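Penicillin-binding protein (Bacillus halodurans, PDB 3TG9) belongs to the serine beta-lactamase and penicillin-binding protein family and probably binds penicillin-type antibiotics. Local coordinates at residues M124-R128 with L217-I223; Y303-I309 with I327-F331. All blocks are in the same frame, centred on the assembly; numbering follows the deposited sequence.

Contact 1: residues M124-R128 with L217-I223; sequences MYHLR and LYSLPVI
This is a buried loop-to-loop contact at the subunit interface: 124-128, a short 3-10 turn (124-126) running into loop, lies against 217-223, the loop that follows strand 213-215. Met124 and Val222 carry it. With chi1 at 38°, Met124 CG sits between the backbone N and the carbonyl carbon, and two further bends fold the chain so that CE ends between two backbone carbonyls, 3.0 Å from Leu217 O and as near to Leu220 O. SD comes to the edge of the Tyr218 ring, 4.3 Å from CD1. In return, Val222 N donates to Met124 O at 3.1 Å, from above the carbonyl plane; Leu127 N reaches the same oxygen from the opposite face. Val222 CG1 lies 3.7 Å above the centre of the Arg128 guanidinium, whose NH1 makes a salt bridge with Asp195. One water donates to both Leu127 O and Ile223 O. Tyr218 OH bonds Leu217 O of the second subunit, and Tyr125 OH the Trp119 O and Met124 N of that subunit. The chemistry is thus mostly apolar side chain against backbone carbonyl; the loops are joined by one direct backbone bond, Val222 N to Met124 O, and by the bridging water.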
loop_
_atom_site.group_PDB
_atom_site.type_symbol
_atom_site.label_atom_id
_atom_site.label_comp_id
_atom_site.label_asym_id
_atom_site.label_seq_id
_atom_site.Cartn_x
_atom_site.Cartn_y
_atom_site.Cartn_z
ATOM N N MET B 124 -1.085 -2.102 10.064
ATOM C CA MET B 124 -1.152 -3.446 9.491
ATOM C C MET B 124 0.171 -3.873 8.851
ATOM O O MET B 124 0.433 -5.075 8.699
ATOM C CB MET B 124 -2.351 -3.628 8.536
ATOM C CG MET B 124 -2.698 -2.448 7.641
ATOM S SD MET B 124 -1.377 -1.950 6.529
ATOM C CE MET B 124 -1.079 -3.439 5.573
ATOM N N TYR B 125 1.005 -2.895 8.501
ATOM C CA TYR B 125 2.330 -3.170 7.957
ATOM C C TYR B 125 3.352 -3.528 9.036
ATOM O O TYR B 125 4.534 -3.692 8.751
ATOM C CB TYR B 125 2.844 -1.999 7.113
ATOM C CG TYR B 125 2.764 -0.645 7.800
ATOM C CD1 TYR B 125 3.721 -0.249 8.721
ATOM C CD2 TYR B 125 1.727 0.234 7.515
ATOM C CE1 TYR B 125 3.645 0.994 9.334
ATOM C CE2 TYR B 125 1.643 1.469 8.119
ATOM C CZ TYR B 125 2.600 1.846 9.027
ATOM O OH TYR B 125 2.503 3.082 9.617
ATOM N N HIS B 126 2.915 -3.641 10.276
ATOM C CA HIS B 126 3.785 -4.261 11.259
ATOM C C HIS B 126 3.300 -5.647 11.698
ATOM O O HIS B 126 3.851 -6.246 12.623
ATOM C CB HIS B 126 4.074 -3.310 12.419
ATOM C CG HIS B 126 5.019 -2.210 12.043
ATOM N ND1 HIS B 126 4.725 -0.877 12.218
ATOM C CD2 HIS B 126 6.238 -2.253 11.448
ATOM C CE1 HIS B 126 5.733 -0.145 11.778
ATOM N NE2 HIS B 126 6.664 -0.955 11.304
ATOM N N LEU B 127 2.286 -6.160 11.001
ATOM C CA LEU B 127 1.840 -7.541 11.187
ATOM C C LEU B 127 2.560 -8.448 10.210
ATOM O O LEU B 127 1.975 -8.896 9.227
ATOM C CB LEU B 127 0.336 -7.649 10.953
ATOM C CG LEU B 127 -0.457 -6.914 12.024
ATOM C CD1 LEU B 127 -1.884 -6.643 11.572
ATOM C CD2 LEU B 127 -0.422 -7.736 13.298
ATOM N N ARG B 128 3.829 -8.723 10.483
ATOM C CA ARG B 128 4.658 -9.453 9.535
ATOM C C ARG B 128 4.961 -10.884 9.976
ATOM O O ARG B 128 5.256 -11.747 9.148
ATOM C CB ARG B 128 5.930 -8.656 9.277
ATOM C CG ARG B 128 5.631 -7.184 9.109
ATOM C CD ARG B 128 6.601 -6.521 8.166
ATOM N NE ARG B 128 6.385 -6.920 6.783
ATOM C CZ ARG B 128 6.234 -6.080 5.755
ATOM N NH1 ARG B 128 6.058 -6.570 4.538
ATOM N NH2 ARG B 128 6.258 -4.762 5.925
ATOM N N LEU B 217 -4.658 -2.237 0.305
ATOM C CA LEU B 217 -3.295 -2.219 0.839
ATOM C C LEU B 217 -3.211 -1.921 2.323
ATOM O O LEU B 217 -2.290 -2.374 2.990
ATOM C CB LEU B 217 -2.461 -1.157 0.122
ATOM C CG LEU B 217 -1.771 -1.454 -1.195
ATOM C CD1 LEU B 217 -2.715 -1.993 -2.238
ATOM C CD2 LEU B 217 -1.124 -0.153 -1.680
ATOM N N TYR B 218 -4.144 -1.114 2.826
ATOM C CA TYR B 218 -4.124 -0.733 4.228
ATOM C C TYR B 218 -5.285 -1.352 4.996
ATOM O O TYR B 218 -5.589 -0.922 6.110
ATOM C CB TYR B 218 -4.147 0.796 4.371
ATOM C CG TYR B 218 -3.103 1.487 3.534
ATOM C CD1 TYR B 218 -1.758 1.391 3.858
ATOM C CD2 TYR B 218 -3.455 2.218 2.404
ATOM C CE1 TYR B 218 -0.790 2.013 3.088
ATOM C CE2 TYR B 218 -2.493 2.848 1.625
ATOM C CZ TYR B 218 -1.165 2.741 1.977
ATOM O OH TYR B 218 -0.198 3.364 1.233
ATOM N N SER B 219 -5.916 -2.364 4.403
ATOM C CA SER B 219 -7.104 -2.990 4.976
ATOM C C SER B 219 -6.868 -4.408 5.492
ATOM O O SER B 219 -7.712 -4.957 6.200
ATOM C CB SER B 219 -8.229 -3.034 3.940
ATOM O OG SER B 219 -8.509 -1.746 3.439
ATOM N N LEU B 220 -5.739 -5.006 5.116
ATOM C CA LEU B 220 -5.401 -6.371 5.534
ATOM C C LEU B 220 -4.022 -6.383 6.191
ATOM O O LEU B 220 -3.246 -5.454 5.998
ATOM C CB LEU B 220 -5.373 -7.311 4.325
ATOM C CG LEU B 220 -6.681 -7.845 3.729
ATOM C CD1 LEU B 220 -7.575 -6.740 3.205
ATOM C CD2 LEU B 220 -6.361 -8.839 2.621
ATOM N N PRO B 221 -3.714 -7.433 6.972
ATOM C CA PRO B 221 -2.320 -7.586 7.404
ATOM C C PRO B 221 -1.417 -7.564 6.171
ATOM O O PRO B 221 -1.801 -8.060 5.103
ATOM C CB PRO B 221 -2.311 -8.966 8.064
ATOM C CG PRO B 221 -3.728 -9.156 8.547
ATOM C CD PRO B 221 -4.591 -8.490 7.516
ATOM N N VAL B 222 -0.232 -6.989 6.312
ATOM C CA VAL B 222 0.602 -6.696 5.157
ATOM C C VAL B 222 0.946 -7.973 4.400
ATOM O O VAL B 222 1.190 -7.942 3.199
ATOM C CB VAL B 222 1.882 -5.935 5.566
ATOM C CG1 VAL B 222 2.653 -6.723 6.606
ATOM C CG2 VAL B 222 2.756 -5.622 4.343
ATOM N N ILE B 223 0.947 -9.099 5.106
ATOM C CA ILE B 223 1.255 -10.378 4.487
ATOM C C ILE B 223 0.288 -11.408 5.042
ATOM O O ILE B 223 -0.191 -11.268 6.163
ATOM C CB ILE B 223 2.723 -10.812 4.736
ATOM C CG1 ILE B 223 3.064 -12.081 3.948
ATOM C CG2 ILE B 223 2.979 -11.029 6.215
ATOM C CD1 ILE B 223 4.530 -12.482 4.059
HETATM O O HOH W 1 0.869 -11.416 8.754
#

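Contact 2: residues Y303-I309 with I327-F331; sequences YPTSNGI and IEALF
Two aromatic side chains with similar first torsions meet across this contact. Tyr303 (chi1 -53°) and Phe331 (chi1 -81°) each carry CG beside the backbone N and opposite the carbonyl carbon, which sends the tyrosine out from the strand end to the helix and the phenylalanine back over the hairpin turn. Glu328 has CG between its backbone N and carbonyl carbon and runs extended beyond it, reaching across the end of the Tyr303 ring at about a right angle. Tyr303 OH donates to Glu328 OE1 at 2.7 Å, and OE1 takes it on its anti lone pair, the one turned away from OE2. OE1 lies near the plane of the phenol ring, while the carboxylate is turned steeply against it, and Glu328 CB packs 3.3 Å from the same Tyr303 OH. Because OE1 also forms a salt bridge with Lys286, the carboxylate is probably kept ionised.

The rings of Tyr303 and Phe331 lie obliquely, centroids 5.2 Å apart and planes 32° from one another. Phe331 CD1 comes within 3.4 Å of Ser306 OG, and its CE1 within 3.5 Å of Gly308 CA, so that the ring rests directly on the glycine backbone. The turn ends in a G1 beta bulge, with Asn307 and Gly308 set opposite the single residue Tyr303, closed by Tyr303 N to Gly308 O and Gly308 N to Tyr303 O.

The contact lays the C-terminal helix 320-330, together with Phe331, against the hairpin joining strands 296-303 and 308-314. Met22 of strand 18-24 and Val310 also touch Phe331, Ile327 packs on helix 7-13, and Ile309 turns away from the contact to meet helix 234-245.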
loop_
_atom_site.group_PDB
_atom_site.type_symbol
_atom_site.label_atom_id
_atom_site.label_comp_id
_atom_site.label_asym_id
_atom_site.label_seq_id
_atom_site.Cartn_x
_atom_site.Cartn_y
_atom_site.Cartn_z
ATOM N N TYR B 303 -15.845 -31.974 -5.363
ATOM C CA TYR B 303 -17.079 -32.734 -5.347
ATOM C C TYR B 303 -16.784 -34.221 -5.527
ATOM O O TYR B 303 -16.543 -34.670 -6.640
ATOM C CB TYR B 303 -18.013 -32.221 -6.442
ATOM C CG TYR B 303 -18.247 -30.728 -6.369
ATOM C CD1 TYR B 303 -19.344 -30.206 -5.706
ATOM C CD2 TYR B 303 -17.363 -29.839 -6.957
ATOM C CE1 TYR B 303 -19.561 -28.839 -5.638
ATOM C CE2 TYR B 303 -17.570 -28.468 -6.886
ATOM C CZ TYR B 303 -18.670 -27.976 -6.230
ATOM O OH TYR B 303 -18.870 -26.612 -6.159
ATOM N N PRO B 304 -16.799 -34.981 -4.418
ATOM C CA PRO B 304 -16.438 -36.408 -4.361
ATOM C C PRO B 304 -17.209 -37.266 -5.367
ATOM O O PRO B 304 -16.686 -38.260 -5.874
ATOM C CB PRO B 304 -16.833 -36.818 -2.934
ATOM C CG PRO B 304 -16.877 -35.547 -2.152
ATOM C CD PRO B 304 -17.298 -34.480 -3.124
ATOM N N THR B 305 -18.444 -36.878 -5.653
ATOM C CA THR B 305 -19.291 -37.647 -6.558
ATOM C C THR B 305 -18.719 -37.677 -7.969
ATOM O O THR B 305 -18.507 -38.746 -8.549
ATOM C CB THR B 305 -20.712 -37.064 -6.610
ATOM O OG1 THR B 305 -21.452 -37.508 -5.464
ATOM C CG2 THR B 305 -21.423 -37.491 -7.887
ATOM N N SER B 306 -18.472 -36.494 -8.516
ATOM C CA SER B 306 -18.040 -36.376 -9.895
ATOM C C SER B 306 -16.534 -36.209 -9.966
ATOM O O SER B 306 -15.973 -36.041 -11.047
ATOM C CB SER B 306 -18.744 -35.190 -10.550
ATOM O OG SER B 306 -18.995 -34.170 -9.593
ATOM N N ASN B 307 -15.881 -36.289 -8.811
ATOM C CA ASN B 307 -14.489 -35.875 -8.700
ATOM C C ASN B 307 -14.284 -34.514 -9.349
ATOM O O ASN B 307 -13.302 -34.289 -10.044
ATOM C CB ASN B 307 -13.546 -36.916 -9.306
ATOM C CG ASN B 307 -13.039 -37.906 -8.276
ATOM O OD1 ASN B 307 -11.959 -38.477 -8.424
ATOM N ND2 ASN B 307 -13.817 -38.107 -7.214
ATOM N N GLY B 308 -15.235 -33.615 -9.125
ATOM C CA GLY B 308 -15.173 -32.284 -9.694
ATOM C C GLY B 308 -14.372 -31.341 -8.821
ATOM O O GLY B 308 -14.252 -31.557 -7.619
ATOM N N ILE B 309 -13.800 -30.311 -9.438
ATOM C CA ILE B 309 -13.097 -29.244 -8.721
ATOM C C ILE B 309 -13.565 -27.919 -9.286
ATOM O O ILE B 309 -13.603 -27.738 -10.505
ATOM C CB ILE B 309 -11.567 -29.334 -8.890
ATOM C CG1 ILE B 309 -11.017 -30.613 -8.256
ATOM C CG2 ILE B 309 -10.884 -28.128 -8.266
ATOM C CD1 ILE B 309 -9.540 -30.843 -8.552
ATOM N N ILE B 327 -21.772 -22.552 -11.331
ATOM C CA ILE B 327 -20.872 -23.555 -11.887
ATOM C C ILE B 327 -21.185 -24.957 -11.376
ATOM O O ILE B 327 -21.148 -25.919 -12.141
ATOM C CB ILE B 327 -19.393 -23.252 -11.558
ATOM C CG1 ILE B 327 -18.934 -21.945 -12.217
ATOM C CG2 ILE B 327 -18.509 -24.408 -11.988
ATOM C CD1 ILE B 327 -17.459 -21.596 -11.939
ATOM N N GLU B 328 -21.470 -25.087 -10.085
ATOM C CA GLU B 328 -21.713 -26.410 -9.535
ATOM C C GLU B 328 -23.039 -26.955 -10.063
ATOM O O GLU B 328 -23.260 -28.169 -10.082
ATOM C CB GLU B 328 -21.633 -26.413 -8.004
ATOM C CG GLU B 328 -22.604 -25.500 -7.303
ATOM C CD GLU B 328 -22.479 -25.604 -5.789
ATOM O OE1 GLU B 328 -21.391 -25.970 -5.291
ATOM O OE2 GLU B 328 -23.472 -25.320 -5.091
ATOM N N ALA B 329 -23.903 -26.043 -10.501
ATOM C CA ALA B 329 -25.117 -26.401 -11.218
ATOM C C ALA B 329 -24.781 -27.166 -12.492
ATOM O O ALA B 329 -25.341 -28.239 -12.749
ATOM C CB ALA B 329 -25.908 -25.144 -11.561
ATOM N N LEU B 330 -23.864 -26.608 -13.283
ATOM C CA LEU B 330 -23.367 -27.260 -14.495
ATOM C C LEU B 330 -23.081 -28.744 -14.270
ATOM O O LEU B 330 -23.337 -29.577 -15.138
ATOM C CB LEU B 330 -22.104 -26.559 -14.996
ATOM C CG LEU B 330 -22.250 -25.447 -16.042
ATOM C CD1 LEU B 330 -23.442 -24.539 -15.768
ATOM C CD2 LEU B 330 -20.956 -24.651 -16.131
ATOM N N PHE B 331 -22.534 -29.071 -13.106
ATOM C CA PHE B 331 -22.347 -30.466 -12.726
ATOM C C PHE B 331 -23.697 -31.196 -12.721
ATOM O O PHE B 331 -23.769 -32.421 -12.628
ATOM C CB PHE B 331 -21.700 -30.551 -11.342
ATOM C CG PHE B 331 -20.207 -30.362 -11.353
ATOM C CD1 PHE B 331 -19.360 -31.447 -11.515
ATOM C CD2 PHE B 331 -19.652 -29.102 -11.208
ATOM C CE1 PHE B 331 -17.983 -31.280 -11.525
ATOM C CE2 PHE B 331 -18.275 -28.930 -11.214
ATOM C CZ PHE B 331 -17.442 -30.019 -11.374
#

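Contact 1 and contact 2 stand on opposite sides of the chain's centre, with their own centres 36 Å apart and nearest atoms about 22 Å apart, so neither touches the other. They come in series: 217-223 has closed contact 1 well before 303-309 opens contact 2. Contact 1 ties together two loops away from the main sheet and meets the second subunit. Contact 2, which no other chain touches, joins the hairpin of the eight-stranded antiparallel sheet to the C-terminal helix. One therefore belongs to the dimer interface and the other to the helix-on-sheet layer within a single subunit, although all four segments fall in the same beta-lactamase family region.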